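Local coordinates for putative DNA protection protein (Streptomyces coelicolor, PDB 4CYB) that probably binds and oxidises iron, as members of the Dps family within the ferritin superfamily do, and assembles into a twelve-subunit shell, at residues H39-Y42 against K43-W47. Sequence-based numbering, arbitrary orientation.
With FE (Fe (III) ion), chain V.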
ATOM      1  N   HIS J  39      27.094  -3.116 -13.325  1.00 17.67           N
ATOM      2  CA  HIS J  39      26.035  -3.772 -12.510  1.00 20.35           C
ATOM      3  C   HIS J  39      26.637  -4.986 -11.793  1.00 20.91           C
ATOM      4  O   HIS J  39      26.438  -5.214 -10.599  1.00 18.82           O
ATOM      5  CB  HIS J  39      24.866  -4.230 -13.413  1.00 18.51           C
ATOM      6  CG  HIS J  39      23.929  -5.174 -12.680  1.00 18.17           C
ATOM      7  ND1 HIS J  39      22.973  -4.735 -11.803  1.00 21.15           N
ATOM      8  CD2 HIS J  39      23.952  -6.531 -12.591  1.00 18.97           C
ATOM      9  CE1 HIS J  39      22.353  -5.825 -11.236  1.00 17.76           C
ATOM     10  NE2 HIS J  39      22.938  -6.909 -11.724  1.00 21.46           N
ATOM     11  N   ASP J  40      27.332  -5.825 -12.557  1.00 19.85           N
ATOM     12  CA  ASP J  40      27.909  -7.036 -12.031  1.00 19.53           C
ATOM     13  C   ASP J  40      29.040  -6.746 -11.035  1.00 18.17           C
ATOM     14  O   ASP J  40      29.227  -7.495 -10.094  1.00 19.34           O
ATOM     15  CB  ASP J  40      28.376  -7.932 -13.184  1.00 20.02           C
ATOM     16  CG  ASP J  40      27.169  -8.627 -13.896  1.00 24.73           C
ATOM     17  OD1 ASP J  40      25.979  -8.548 -13.400  1.00 28.33           O
ATOM     18  OD2 ASP J  40      27.400  -9.264 -14.961  1.00 26.66           O
ATOM     19  N   LEU J  41      29.778  -5.637 -11.191  1.00 19.15           N
ATOM     20  CA  LEU J  41      30.740  -5.256 -10.138  1.00 19.64           C
ATOM     21  C   LEU J  41      30.019  -4.862  -8.827  1.00 17.52           C
ATOM     22  O   LEU J  41      30.446  -5.237  -7.741  1.00 18.47           O
ATOM     23  CB  LEU J  41      31.600  -4.045 -10.612  1.00 20.59           C
ATOM     24  CG  LEU J  41      32.766  -4.269 -11.574  1.00 26.34           C
ATOM     25  CD1 LEU J  41      33.310  -2.869 -11.833  1.00 27.87           C
ATOM     26  CD2 LEU J  41      33.798  -5.171 -10.853  1.00 25.95           C
ATOM     27  N   TYR J  42      28.908  -4.149  -8.922  1.00 18.03           N
ATOM     28  CA  TYR J  42      28.216  -3.740  -7.721  1.00 17.80           C
ATOM     29  C   TYR J  42      27.647  -4.998  -7.038  1.00 18.99           C
ATOM     30  O   TYR J  42      27.745  -5.101  -5.830  1.00 19.03           O
ATOM     31  CB  TYR J  42      27.068  -2.777  -8.073  1.00 17.95           C
ATOM     32  CG  TYR J  42      27.454  -1.365  -7.937  1.00 18.72           C
ATOM     33  CD1 TYR J  42      27.746  -0.838  -6.678  1.00 19.11           C
ATOM     34  CD2 TYR J  42      27.538  -0.537  -9.079  1.00 19.33           C
ATOM     35  CE1 TYR J  42      28.083   0.483  -6.530  1.00 19.94           C
ATOM     36  CE2 TYR J  42      27.903   0.798  -8.942  1.00 21.20           C
ATOM     37  CZ  TYR J  42      28.179   1.269  -7.669  1.00 20.32           C
ATOM     38  OH  TYR J  42      28.513   2.595  -7.481  1.00 20.66           O
ATOM     39  N   LYS J  43      27.080  -5.956  -7.790  1.00 18.08           N
ATOM     40  CA  LYS J  43      26.583  -7.217  -7.168  1.00 18.42           C
ATOM     41  C   LYS J  43      27.745  -8.070  -6.589  1.00 18.32           C
ATOM     42  O   LYS J  43      27.688  -8.554  -5.468  1.00 17.46           O
ATOM     43  CB  LYS J  43      25.786  -8.110  -8.154  1.00 17.70           C
ATOM     44  CG  LYS J  43      24.417  -7.549  -8.579  1.00 18.21           C
ATOM     45  CD  LYS J  43      23.473  -7.241  -7.376  1.00 19.81           C
ATOM     46  CE  LYS J  43      23.179  -8.541  -6.557  1.00 19.83           C
ATOM     47  NZ  LYS J  43      22.058  -8.210  -5.634  1.00 20.33           N
ATOM     48  N   LYS J  44      28.850  -8.156  -7.321  1.00 19.14           N
ATOM     49  CA  LYS J  44      30.073  -8.802  -6.782  1.00 20.21           C
ATOM     50  C   LYS J  44      30.461  -8.252  -5.407  1.00 20.35           C
ATOM     51  O   LYS J  44      30.672  -9.021  -4.463  1.00 19.59           O
ATOM     52  CB  LYS J  44      31.239  -8.742  -7.796  1.00 19.95           C
ATOM     53  CG  LYS J  44      32.622  -9.343  -7.325  1.00 21.70           C
ATOM     54  CD  LYS J  44      33.752  -8.928  -8.309  1.00 22.61           C
ATOM     55  CE  LYS J  44      35.188  -9.230  -7.814  1.00 22.73           C
ATOM     56  NZ  LYS J  44      35.452 -10.698  -7.925  1.00 25.65           N
ATOM     57  N   TYR J  45      30.542  -6.936  -5.265  1.00 20.37           N
ATOM     58  CA  TYR J  45      31.007  -6.363  -4.031  1.00 20.52           C
ATOM     59  C   TYR J  45      29.889  -6.388  -2.953  1.00 19.01           C
ATOM     60  O   TYR J  45      30.187  -6.463  -1.807  1.00 20.50           O
ATOM     61  CB  TYR J  45      31.499  -4.945  -4.326  1.00 20.64           C
ATOM     62  CG  TYR J  45      32.725  -4.942  -5.244  1.00 20.40           C
ATOM     63  CD1 TYR J  45      33.675  -6.009  -5.194  1.00 22.93           C
ATOM     64  CD2 TYR J  45      32.962  -3.889  -6.119  1.00 22.61           C
ATOM     65  CE1 TYR J  45      34.816  -6.020  -5.997  1.00 21.95           C
ATOM     66  CE2 TYR J  45      34.075  -3.922  -6.984  1.00 24.25           C
ATOM     67  CZ  TYR J  45      34.995  -4.953  -6.905  1.00 21.92           C
ATOM     68  OH  TYR J  45      36.090  -4.923  -7.730  1.00 28.02           O
ATOM     69  N   HIS J  46      28.612  -6.314  -3.350  1.00 19.11           N
ATOM     70  CA  HIS J  46      27.466  -6.542  -2.415  1.00 18.01           C
ATOM     71  C   HIS J  46      27.681  -7.903  -1.768  1.00 20.03           C
ATOM     72  O   HIS J  46      27.493  -8.013  -0.548  1.00 19.40           O
ATOM     73  CB  HIS J  46      26.163  -6.501  -3.240  1.00 19.35           C
ATOM     74  CG  HIS J  46      24.892  -6.974  -2.519  1.00 18.79           C
ATOM     75  ND1 HIS J  46      24.291  -6.233  -1.571  1.00 18.94           N
ATOM     76  CD2 HIS J  46      24.086  -8.091  -2.728  1.00 19.66           C
ATOM     77  CE1 HIS J  46      23.102  -6.817  -1.194  1.00 19.10           C
ATOM     78  NE2 HIS J  46      22.989  -7.978  -1.886  1.00 18.28           N
ATOM     79  N   TRP J  47      28.092  -8.929  -2.537  1.00 16.96           N
ATOM     80  CA  TRP J  47      28.308 -10.291  -1.933  1.00 20.10           C
ATOM     81  C   TRP J  47      29.581 -10.450  -1.159  1.00 20.62           C
ATOM     82  O   TRP J  47      29.586 -11.008  -0.066  1.00 22.24           O
ATOM     83  CB  TRP J  47      28.285 -11.381  -2.996  1.00 22.41           C
ATOM     84  CG  TRP J  47      26.962 -11.402  -3.731  1.00 20.67           C
ATOM     85  CD1 TRP J  47      25.689 -11.289  -3.194  1.00 21.26           C
ATOM     86  CD2 TRP J  47      26.784 -11.523  -5.167  1.00 20.88           C
ATOM     87  NE1 TRP J  47      24.718 -11.292  -4.198  1.00 21.26           N
ATOM     88  CE2 TRP J  47      25.315 -11.492  -5.411  1.00 19.47           C
ATOM     89  CE3 TRP J  47      27.669 -11.725  -6.257  1.00 21.45           C
ATOM     90  CZ2 TRP J  47      24.778 -11.575  -6.688  1.00 20.74           C
ATOM     91  CZ3 TRP J  47      27.114 -11.841  -7.542  1.00 21.55           C
ATOM     92  CH2 TRP J  47      25.718 -11.740  -7.762  1.00 21.48           C
TER
HETATM   93 FE    FE V1200      21.138  -9.583  -1.524  0.50 14.70          FE
HETATM   94  O   HOH W   1      19.966  -8.206  -3.117  1.00 23.38           O
HETATM   95  O   HOH W   2      20.817  -8.248   0.374  1.00 32.84           O
HETATM   96  O   HOH W   3      19.081 -10.276  -0.448  1.00 32.55           O
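Tyr42 O accepts the backbone N-H of His46 at 2.9 Å (N to O), and the same i to i+4 step ties Lys43 to His39, Lys44 to Asp40 and Tyr45 to Leu41, each bond close to straight. The bond from His46 N to Tyr42 O secures the backbone beneath the imidazole that holds the iron(III) ion: His46 NE2 lies 2.5 Å from the metal, and three waters and Asp73 and Glu77 of a neighbouring subunit also bind it. With CG anti to the backbone N (chi1 169°), the His46 ring leaves the helix toward the metal, while its ND1 bonds to His58 O and its ring stacks on that of His58. One turn back, His39 and Lys43 run side by side, and Lys43 CG comes obliquely against the His39 ring, 3.5 Å from NE2. Bends at chi2 and chi3 turn the lysine chain away from this ring; its ammonium pairs with Asp62 and also bonds to iron ligand Asp73 of the neighbouring subunit, so it probably steadies that carboxylate from the second shell. Leu41 and Tyr45 also point the same way, with Leu41 CD2 alongside the phenol, 4.1 Å from CE2 and 3.9 Å from OH. Tyr45 CG lies beside the backbone N (chi1 -65°), which brings its CD2 within 3.3 Å of Leu41 O. Cutting Tyr45 back to an alanine is likely to leave Leu41 CD2 without its aromatic neighbour, Glu107 without its phenol partner and a gap against Leu116. These residues form the largely buried last turns of helix 18-48 in the ferritin-like four-helix bundle, where His46 brings one subunit's ligand to the intersubunit iron site characteristic of Dps proteins.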